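Local coordinates for gentamicin resistance protein (Enterococcus gallinarum, PDB 6CTZ) that probably transfers a phosphate from a guanine nucleotide to the 2''-hydroxyl of aminoglycosides such as kanamycin, thereby conferring resistance to them, at residues Glu153-Pro158 / Tyr269-Leu274; Arg187-Asp192 / Asp217-Asp222; Gly191-Asp196 / Asp224-Tyr229. The protein carries 2 engineered substitutions. All coordinates share one frame; numbering follows the deposited sequence.

Contact 1 of 3, residues Glu153-Pro158 / Tyr269-Leu274; sequences EDQVFP and YLLEGL. With KAN (kanamycin a), chain E.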
# COMPACT_ATOMS: atom_id res chain seq x y z
N GLU A 153 -13.27 14.87 13.28
CA GLU A 153 -13.97 15.74 14.18
C GLU A 153 -15.32 15.18 14.55
O GLU A 153 -15.73 15.19 15.65
CB GLU A 153 -14.20 17.05 13.51
CG GLU A 153 -14.96 18.02 14.36
CD GLU A 153 -14.19 19.29 14.67
OE1 GLU A 153 -13.53 19.85 13.79
OE2 GLU A 153 -14.23 19.71 15.81
N ASP A 154 -15.98 14.69 13.54
CA ASP A 154 -17.29 14.11 13.62
C ASP A 154 -17.40 12.71 14.22
O ASP A 154 -18.24 12.43 15.05
CB ASP A 154 -17.73 13.99 12.18
CG ASP A 154 -19.11 13.63 12.05
OD1 ASP A 154 -19.88 14.24 12.76
OD2 ASP A 154 -19.45 12.73 11.26
N GLN A 155 -16.54 11.82 13.78
CA GLN A 155 -16.67 10.42 14.15
C GLN A 155 -15.66 9.96 15.20
O GLN A 155 -15.93 8.99 15.91
CB GLN A 155 -16.50 9.53 12.91
CG GLN A 155 -17.36 9.96 11.74
CD GLN A 155 -17.19 9.03 10.56
OE1 GLN A 155 -17.30 7.81 10.70
NE2 GLN A 155 -16.92 9.60 9.39
N VAL A 156 -14.52 10.62 15.32
CA VAL A 156 -13.43 10.15 16.16
C VAL A 156 -13.29 10.96 17.44
O VAL A 156 -13.15 10.40 18.52
CB VAL A 156 -12.10 10.10 15.37
CG1 VAL A 156 -10.94 9.83 16.30
CG2 VAL A 156 -12.18 9.04 14.26
N PHE A 157 -13.34 12.29 17.31
CA PHE A 157 -13.18 13.14 18.50
C PHE A 157 -14.05 12.74 19.71
O PHE A 157 -13.56 12.68 20.78
CB PHE A 157 -13.33 14.62 18.19
CG PHE A 157 -12.14 15.22 17.48
CD1 PHE A 157 -11.05 14.48 17.17
CD2 PHE A 157 -12.18 16.53 17.10
CE1 PHE A 157 -9.98 15.05 16.53
CE2 PHE A 157 -11.12 17.11 16.46
CZ PHE A 157 -10.02 16.36 16.17
N PRO A 158 -15.34 12.42 19.51
CA PRO A 158 -16.15 12.04 20.68
C PRO A 158 -15.58 10.90 21.48
O PRO A 158 -15.83 10.80 22.68
CB PRO A 158 -17.51 11.67 20.05
CG PRO A 158 -17.58 12.50 18.83
CD PRO A 158 -16.17 12.55 18.29
N TYR A 269 -7.20 4.21 10.00
CA TYR A 269 -7.40 2.85 10.47
C TYR A 269 -8.56 2.78 11.46
O TYR A 269 -9.40 1.88 11.37
CB TYR A 269 -6.11 2.35 11.10
CG TYR A 269 -6.13 0.89 11.51
CD1 TYR A 269 -6.17 -0.12 10.55
CD2 TYR A 269 -6.10 0.53 12.85
CE1 TYR A 269 -6.18 -1.45 10.92
CE2 TYR A 269 -6.11 -0.81 13.22
CZ TYR A 269 -6.15 -1.79 12.25
OH TYR A 269 -6.15 -3.11 12.63
N LEU A 270 -8.62 3.72 12.39
CA LEU A 270 -9.74 3.78 13.32
C LEU A 270 -11.05 4.03 12.58
O LEU A 270 -12.07 3.41 12.90
CB LEU A 270 -9.50 4.86 14.37
CG LEU A 270 -10.65 5.11 15.34
CD1 LEU A 270 -11.04 3.82 16.04
CD2 LEU A 270 -10.24 6.17 16.34
N LEU A 271 -11.05 4.93 11.59
CA LEU A 271 -12.28 5.21 10.85
C LEU A 271 -12.79 3.96 10.14
O LEU A 271 -14.01 3.76 10.03
CB LEU A 271 -12.04 6.34 9.85
CG LEU A 271 -12.14 7.74 10.45
CD1 LEU A 271 -11.67 8.77 9.45
CD2 LEU A 271 -13.57 8.03 10.87
N GLU A 272 -11.89 3.12 9.63
CA GLU A 272 -12.31 1.87 9.02
C GLU A 272 -12.97 0.95 10.04
O GLU A 272 -13.97 0.29 9.73
CB GLU A 272 -11.11 1.17 8.38
CG GLU A 272 -10.54 1.87 7.16
CD GLU A 272 -11.34 1.61 5.90
OE1 GLU A 272 -11.10 2.31 4.89
OE2 GLU A 272 -12.21 0.71 5.90
N GLY A 273 -12.44 0.91 11.26
CA GLY A 273 -13.08 0.12 12.31
C GLY A 273 -14.44 0.66 12.69
O GLY A 273 -15.37 -0.11 12.95
N LEU A 274 -14.58 1.98 12.74
CA LEU A 274 -15.88 2.59 13.02
C LEU A 274 -16.88 2.27 11.92
O LEU A 274 -18.04 1.97 12.19
CB LEU A 274 -15.71 4.10 13.20
CG LEU A 274 -15.01 4.54 14.48
CD1 LEU A 274 -14.55 5.98 14.38
CD2 LEU A 274 -15.93 4.36 15.67
C1 KAN E . -2.62 -0.80 10.23
C2 KAN E . -2.37 0.15 11.40
C3 KAN E . -1.20 -0.36 12.22
C4 KAN E . -1.55 -1.76 12.71
C5 KAN E . -1.84 -2.69 11.53
C6 KAN E . -2.29 -4.07 12.00
C7 KAN E . -0.93 -1.16 5.22
C8 KAN E . -2.38 -1.22 5.69
C9 KAN E . -2.50 -0.66 7.11
C10 KAN E . -1.57 -1.39 8.09
C11 KAN E . -0.13 -1.37 7.57
C12 KAN E . -0.04 -1.96 6.16
C13 KAN E . -4.53 -0.72 4.67
C14 KAN E . -5.02 -0.56 3.24
C15 KAN E . -4.76 0.88 2.80
C16 KAN E . -5.43 1.85 3.77
C17 KAN E . -4.97 1.55 5.18
C18 KAN E . -5.74 2.43 6.16
N1 KAN E . -2.60 -4.87 10.84
N2 KAN E . 0.76 -2.11 8.46
N3 KAN E . -0.84 -1.67 3.86
N4 KAN E . -5.24 1.14 1.44
O5 KAN E . -2.83 -2.16 10.64
O6 KAN E . -2.08 1.45 10.89
O7 KAN E . -0.95 0.50 13.34
O8 KAN E . -0.46 -2.27 13.46
O9 KAN E . -1.51 -0.70 9.34
O10 KAN E . -3.85 -0.83 7.57
O11 KAN E . -3.13 -0.45 4.75
O12 KAN E . -5.23 0.20 5.50
O13 KAN E . -4.35 -1.52 2.42
O14 KAN E . -5.10 3.22 3.47
O15 KAN E . -5.30 2.15 7.49
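Val156 sets its two methyl branches against three leucines of the helical segment Tyr269-Leu274, and this apolar patch is the tight part of the contact. CG1 of Val156 meets CD2 of Leu270 tip to tip at 3.7 Å. CG2 faces the other two leucines, lying 3.8 Å from CD2 of Leu271 and 3.9 Å from CD1 of Leu274, and Val156 crosses both of these side chains at about a right angle. With CG1 anti to the backbone N (chi1 170°), the valine splits its methyls; a short, beta-branched residue suits the spot because it offers two of them, one for Leu270 and one for Leu271 and Leu274.

Toward solvent the packing changes character. Gln155, partly exposed, lays its extended chain across Leu271, whose CD2 is 3.7 Å from the amide oxygen OE1 of Gln155. Both CB and the terminal amide of the glutamine lie against this methyl, and a polar amide suits the partly exposed margin. Leu274, also partly exposed, brings CD1 to 3.6 Å from the backbone O of Gln155. These are van der Waals contacts, so shape and apolar burial hold the segments together.

Tyr269 points to another side of its helix, where C2 of kanamycin lies 3.8 Å above the ring centre in a CH-pi contact; its OH is hydrogen-bonded to Glu284. The contact thus joins Gln155 of helix 141-155 and the adjoining Val156 to helix 251-276, whose antibiotic-binding face carries Tyr269. Leu271 also packs on Leu148 and Ala151 of helix 141-155, whereas Leu270 reaches Ile286 and Leu289 of helix 279-296, which wedges the contact into the helical lobe.

Contact 2 of 3, residues Arg187-Asp192 / Asp217-Asp222; sequences RLIHGD and DAAISD. With KAN (kanamycin a), chain E.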
# COMPACT_ATOMS: atom_id res chain seq x y z
N ARG A 187 3.53 12.63 -8.63
CA ARG A 187 4.16 11.53 -9.34
C ARG A 187 3.26 10.31 -9.21
O ARG A 187 2.41 10.25 -8.32
CB ARG A 187 5.48 11.13 -8.67
CG ARG A 187 6.47 12.24 -8.45
CD ARG A 187 7.12 12.65 -9.74
NE ARG A 187 8.09 13.71 -9.48
CZ ARG A 187 8.70 14.41 -10.43
NH1 ARG A 187 8.44 14.16 -11.71
NH2 ARG A 187 9.56 15.37 -10.11
N LEU A 188 3.47 9.33 -10.08
CA LEU A 188 2.89 8.01 -9.83
C LEU A 188 3.47 7.44 -8.54
O LEU A 188 4.69 7.39 -8.37
CB LEU A 188 3.22 7.06 -10.98
CG LEU A 188 2.71 5.61 -10.78
CD1 LEU A 188 1.19 5.56 -10.71
CD2 LEU A 188 3.24 4.71 -11.88
N ILE A 189 2.58 7.02 -7.63
CA ILE A 189 2.99 6.31 -6.41
C ILE A 189 2.31 4.95 -6.36
O ILE A 189 1.23 4.75 -6.94
CB ILE A 189 2.69 7.11 -5.12
CG1 ILE A 189 1.18 7.27 -4.86
CG2 ILE A 189 3.36 8.47 -5.16
CD1 ILE A 189 0.87 7.77 -3.46
N HIS A 190 2.94 4.02 -5.65
CA HIS A 190 2.31 2.72 -5.40
C HIS A 190 1.09 2.88 -4.51
O HIS A 190 0.03 2.28 -4.77
CB HIS A 190 3.34 1.78 -4.78
CG HIS A 190 2.81 0.43 -4.41
ND1 HIS A 190 2.08 0.20 -3.27
CD2 HIS A 190 2.94 -0.78 -5.02
CE1 HIS A 190 1.77 -1.08 -3.19
NE2 HIS A 190 2.28 -1.70 -4.24
N GLY A 191 1.20 3.70 -3.47
CA GLY A 191 0.07 4.06 -2.64
C GLY A 191 -0.20 3.16 -1.46
O GLY A 191 -0.98 3.55 -0.58
N ASP A 192 0.41 1.98 -1.39
CA ASP A 192 0.20 1.08 -0.27
C ASP A 192 1.47 0.26 -0.07
O ASP A 192 1.46 -0.98 -0.04
CB ASP A 192 -1.04 0.21 -0.52
CG ASP A 192 -1.61 -0.41 0.75
OD1 ASP A 192 -1.42 0.15 1.85
OD2 ASP A 192 -2.28 -1.45 0.62
N ASP A 217 -3.88 0.88 -4.82
CA ASP A 217 -3.89 2.26 -4.35
C ASP A 217 -3.05 3.18 -5.23
O ASP A 217 -2.79 4.32 -4.84
CB ASP A 217 -3.45 2.34 -2.89
CG ASP A 217 -4.51 1.82 -1.95
OD1 ASP A 217 -5.65 2.34 -1.97
OD2 ASP A 217 -4.21 0.89 -1.17
N ALA A 218 -2.62 2.72 -6.40
CA ALA A 218 -1.80 3.57 -7.26
C ALA A 218 -2.51 4.88 -7.56
O ALA A 218 -3.72 4.92 -7.82
CB ALA A 218 -1.45 2.84 -8.56
N ALA A 219 -1.75 5.97 -7.50
CA ALA A 219 -2.34 7.30 -7.63
C ALA A 219 -1.27 8.24 -8.17
O ALA A 219 -0.07 7.96 -8.09
CB ALA A 219 -2.86 7.81 -6.28
N ILE A 220 -1.72 9.36 -8.73
CA ILE A 220 -0.83 10.48 -9.00
C ILE A 220 -0.93 11.37 -7.77
O ILE A 220 -1.97 11.99 -7.53
CB ILE A 220 -1.23 11.24 -10.27
CG1 ILE A 220 -1.28 10.29 -11.48
CG2 ILE A 220 -0.28 12.41 -10.50
CD1 ILE A 220 -0.02 9.49 -11.68
N SER A 221 0.12 11.39 -6.96
CA SER A 221 0.03 12.05 -5.66
C SER A 221 1.42 12.42 -5.18
O SER A 221 2.37 12.49 -5.97
CB SER A 221 -0.71 11.14 -4.67
OG SER A 221 -1.10 11.85 -3.51
N ASP A 222 1.55 12.67 -3.89
CA ASP A 222 2.81 13.10 -3.33
C ASP A 222 3.75 11.91 -3.22
O ASP A 222 3.43 10.95 -2.50
CB ASP A 222 2.55 13.68 -1.94
CG ASP A 222 3.77 14.32 -1.32
OD1 ASP A 222 4.92 14.04 -1.73
OD2 ASP A 222 3.57 15.12 -0.39
C1 KAN E . -2.62 -0.80 10.23
C2 KAN E . -2.37 0.15 11.40
C3 KAN E . -1.20 -0.36 12.22
C4 KAN E . -1.55 -1.76 12.71
C5 KAN E . -1.84 -2.69 11.53
C6 KAN E . -2.29 -4.07 12.00
C7 KAN E . -0.93 -1.16 5.22
C8 KAN E . -2.38 -1.22 5.69
C9 KAN E . -2.50 -0.66 7.11
C10 KAN E . -1.57 -1.39 8.09
C11 KAN E . -0.13 -1.37 7.57
C12 KAN E . -0.04 -1.96 6.16
C13 KAN E . -4.53 -0.72 4.67
C14 KAN E . -5.02 -0.56 3.24
C15 KAN E . -4.76 0.88 2.80
C16 KAN E . -5.43 1.85 3.77
C17 KAN E . -4.97 1.55 5.18
C18 KAN E . -5.74 2.43 6.16
N1 KAN E . -2.60 -4.87 10.84
N2 KAN E . 0.76 -2.11 8.46
N3 KAN E . -0.84 -1.67 3.86
N4 KAN E . -5.24 1.14 1.44
O5 KAN E . -2.83 -2.16 10.64
O6 KAN E . -2.08 1.45 10.89
O7 KAN E . -0.95 0.50 13.34
O8 KAN E . -0.46 -2.27 13.46
O9 KAN E . -1.51 -0.70 9.34
O10 KAN E . -3.85 -0.83 7.57
O11 KAN E . -3.13 -0.45 4.75
O12 KAN E . -5.23 0.20 5.50
O13 KAN E . -4.35 -1.52 2.42
O14 KAN E . -5.10 3.22 3.47
O15 KAN E . -5.30 2.15 7.49
O HOH W 1 -1.36 -0.01 -3.98
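Ala219 O is gripped twice from the opposite chain: the N-H of Ile189 meets it at 2.8 Å, nearly in line with the C=O, and the CA-H of Leu188 makes a weaker contact, CA lying 3.4 Å from Ala219 O. The return bond, from Ala219 N to Ile189 O, is longer. This hydrogen-bonded pair belongs to a short antiparallel bridge, in which Arg187 and Ser221 form another, joined in both directions between backbone N and O. Between them the non-hydrogen-bonded pair of Leu188 and Ile220 packs CB of the leucine 4.1 Å from CD1 of the isoleucine. Ile189 lies on the other face and rests CD1 on CB of Ser221.

Past Ile189 and Ala219 the regular backbone bonding stops, though the chains stay close; a water accepts the N-H of Asp217 and lies 2.8 Å from His190 O. Gly191 suits this turn because its backbone angles (phi 89°) would jam a side chain, which would also strike Asp217 O. His190 accepts the N-H of Asp192 at ND1 and gives NE2 to Ile213 O, so its ring is fixed from two sides.

At the polar end, Asp192 OD2 and Asp217 OD2 are like-charged oxygens 3.5 Å apart, their carboxylate planes at 88°. Each takes a donor from the same kanamycin ring, O13 to Asp192 OD2 at 2.7 Å and N4 to Asp217 OD2 at 2.8 Å, which probably eases their repulsion. Kanamycin N3, on the central ring, donates to Asp192 OD1, also at 2.8 Å. Bound magnesium and GDP lie beside this site of the kinase-like fold. Asp192 probably corresponds to the catalytic-loop aspartate of related kinases; its bond to O13 is consistent with that hydroxyl being the phosphate acceptor.

Contact 3 of 3, residues Gly191-Asp196 / Asp224-Tyr229; sequences GDLSPD and DYDYVY. With KAN (kanamycin a), chain E.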
# COMPACT_ATOMS: atom_id res chain seq x y z
N GLY A 191 1.20 3.70 -3.47
CA GLY A 191 0.07 4.06 -2.64
C GLY A 191 -0.20 3.16 -1.46
O GLY A 191 -0.98 3.55 -0.58
N ASP A 192 0.41 1.98 -1.39
CA ASP A 192 0.20 1.08 -0.27
C ASP A 192 1.47 0.26 -0.07
O ASP A 192 1.46 -0.98 -0.04
CB ASP A 192 -1.04 0.21 -0.52
CG ASP A 192 -1.61 -0.41 0.75
OD1 ASP A 192 -1.42 0.15 1.85
OD2 ASP A 192 -2.28 -1.45 0.62
N LEU A 193 2.61 0.95 0.05
CA LEU A 193 3.91 0.31 -0.10
C LEU A 193 4.43 -0.19 1.25
O LEU A 193 5.36 0.34 1.85
CB LEU A 193 4.89 1.27 -0.78
CG LEU A 193 6.19 0.66 -1.28
CD1 LEU A 193 5.93 -0.37 -2.38
CD2 LEU A 193 7.11 1.74 -1.81
N SER A 194 3.79 -1.25 1.72
CA SER A 194 4.07 -1.87 3.00
C SER A 194 4.70 -3.24 2.78
O SER A 194 4.54 -3.85 1.72
CB SER A 194 2.77 -2.03 3.81
OG SER A 194 1.70 -2.51 3.01
N PRO A 195 5.43 -3.76 3.78
CA PRO A 195 6.24 -4.97 3.56
C PRO A 195 5.43 -6.25 3.43
O PRO A 195 6.00 -7.27 3.02
CB PRO A 195 7.19 -4.99 4.78
CG PRO A 195 6.50 -4.15 5.81
CD PRO A 195 5.82 -3.06 5.03
N ASP A 196 4.12 -6.22 3.71
CA ASP A 196 3.25 -7.33 3.35
C ASP A 196 3.09 -7.47 1.83
O ASP A 196 2.47 -8.43 1.37
CB ASP A 196 1.88 -7.22 4.05
CG ASP A 196 1.07 -6.04 3.59
OD1 ASP A 196 1.67 -5.05 3.14
OD2 ASP A 196 -0.18 -6.09 3.66
N ASP A 224 6.27 11.46 -1.49
CA ASP A 224 6.65 11.19 -0.10
C ASP A 224 5.66 10.26 0.60
O ASP A 224 6.00 9.68 1.63
CB ASP A 224 6.79 12.49 0.67
CG ASP A 224 7.94 13.35 0.18
OD1 ASP A 224 8.89 12.79 -0.42
OD2 ASP A 224 7.91 14.57 0.40
N TYR A 225 4.43 10.13 0.08
CA TYR A 225 3.49 9.21 0.70
C TYR A 225 3.98 7.77 0.65
O TYR A 225 3.64 6.97 1.53
CB TYR A 225 2.09 9.32 0.09
CG TYR A 225 1.11 8.56 0.93
CD1 TYR A 225 0.59 9.13 2.09
CD2 TYR A 225 0.74 7.25 0.62
CE1 TYR A 225 -0.28 8.43 2.91
CE2 TYR A 225 -0.13 6.53 1.44
CZ TYR A 225 -0.64 7.14 2.58
OH TYR A 225 -1.49 6.44 3.40
N ASP A 226 4.80 7.42 -0.34
CA ASP A 226 5.27 6.03 -0.42
C ASP A 226 6.28 5.69 0.66
O ASP A 226 6.73 4.54 0.72
CB ASP A 226 5.80 5.69 -1.81
CG ASP A 226 4.73 5.11 -2.74
OD1 ASP A 226 3.60 4.81 -2.29
OD2 ASP A 226 5.05 4.93 -3.93
N TYR A 227 6.63 6.63 1.54
CA TYR A 227 7.41 6.30 2.71
C TYR A 227 6.57 5.90 3.93
O TYR A 227 7.14 5.45 4.92
CB TYR A 227 8.30 7.48 3.12
CG TYR A 227 9.42 7.81 2.16
CD1 TYR A 227 10.50 6.94 1.99
CD2 TYR A 227 9.43 9.01 1.46
CE1 TYR A 227 11.54 7.24 1.15
CE2 TYR A 227 10.48 9.33 0.61
CZ TYR A 227 11.52 8.44 0.45
OH TYR A 227 12.58 8.73 -0.37
N VAL A 228 5.24 6.06 3.88
CA VAL A 228 4.44 5.99 5.11
C VAL A 228 4.57 4.64 5.80
O VAL A 228 4.75 4.58 7.03
CB VAL A 228 2.97 6.40 4.88
CG1 VAL A 228 2.24 5.45 3.95
CG2 VAL A 228 2.23 6.50 6.22
N TYR A 229 4.47 3.53 5.05
CA TYR A 229 4.55 2.21 5.67
C TYR A 229 5.98 1.72 5.82
O TYR A 229 6.23 0.85 6.66
CB TYR A 229 3.66 1.19 4.95
CG TYR A 229 2.22 1.66 4.93
CD1 TYR A 229 1.51 1.83 6.12
CD2 TYR A 229 1.59 1.97 3.73
CE1 TYR A 229 0.21 2.30 6.11
CE2 TYR A 229 0.28 2.44 3.72
CZ TYR A 229 -0.39 2.61 4.91
OH TYR A 229 -1.68 3.08 4.90
C1 KAN E . -2.62 -0.80 10.23
C2 KAN E . -2.37 0.15 11.40
C3 KAN E . -1.20 -0.36 12.22
C4 KAN E . -1.55 -1.76 12.71
C5 KAN E . -1.84 -2.69 11.53
C6 KAN E . -2.29 -4.07 12.00
C7 KAN E . -0.93 -1.16 5.22
C8 KAN E . -2.38 -1.22 5.69
C9 KAN E . -2.50 -0.66 7.11
C10 KAN E . -1.57 -1.39 8.09
C11 KAN E . -0.13 -1.37 7.57
C12 KAN E . -0.04 -1.96 6.16
C13 KAN E . -4.53 -0.72 4.67
C14 KAN E . -5.02 -0.56 3.24
C15 KAN E . -4.76 0.88 2.80
C16 KAN E . -5.43 1.85 3.77
C17 KAN E . -4.97 1.55 5.18
C18 KAN E . -5.74 2.43 6.16
N1 KAN E . -2.60 -4.87 10.84
N2 KAN E . 0.76 -2.11 8.46
N3 KAN E . -0.84 -1.67 3.86
N4 KAN E . -5.24 1.14 1.44
O5 KAN E . -2.83 -2.16 10.64
O6 KAN E . -2.08 1.45 10.89
O7 KAN E . -0.95 0.50 13.34
O8 KAN E . -0.46 -2.27 13.46
O9 KAN E . -1.51 -0.70 9.34
O10 KAN E . -3.85 -0.83 7.57
O11 KAN E . -3.13 -0.45 4.75
O12 KAN E . -5.23 0.20 5.50
O13 KAN E . -4.35 -1.52 2.42
O14 KAN E . -5.10 3.22 3.47
O15 KAN E . -5.30 2.15 7.49
O HOH W 2 -2.40 2.93 1.62
O HOH W 3 2.50 3.87 0.13
O HOH W 4 5.37 2.98 2.42
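The loop Gly191-Asp196 probably corresponds to the catalytic loop of the kinase-like fold, and here it is pinned to the 3-10 segment 224-227 that leads toward helix 228-234. Asp226 OD1 takes the N-H of Gly191 at 2.9 Å through its syn lone pair, on the side of OD2, which in turn accepts His190 N. A water donates to the same OD1 and accepts the N-H of Leu193, while another links Leu193 O and Asp226 O to Tyr229 N. An aspartate suits the place because its two oxygens can hold successive amides of the loop.

Tyr229 supplies the other side. Its CB touches CB of Ser194 at 3.5 Å, and CE2 lies 3.4 Å from Asp192 OD1, ring and carboxylate planes 78° apart. One face packs on Val228 CG1; the opposite face bears kanamycin C7, 3.7 Å above the ring centre, a CH-pi-like contact. The OH is anchored by Asp265.

Gly191 O meets the Tyr225 ring at its edge and receives a water that also donates to Asp192 OD1. Ser194 turns OG between its backbone N and carbonyl carbon (chi1 44°), where it donates to Asp196 OD1 at 2.5 Å. The same OG accepts kanamycin N3 at 2.8 Å, consistent with recognition of a probably protonated amine.

Contacts 2 and 3 share Gly191 and Asp192, and their centres are 9 Å apart. They are tied where His190 N meets Asp226 OD2 at 2.9 Å, with Ile189 CD1 packing on Tyr225 CB beside it, so the strand pair and the 3-10 segment both hold the loop that carries Asp192. Contact 1 is remote: its centre lies about 24 Å from that of contact 2 and 22 Å from that of contact 3, with nearest atoms about 9 and 8 Å away. Kanamycin spans the gap, touching all three, with Tyr269 under one terminal ring and the acidic pair of contact 2 at the other.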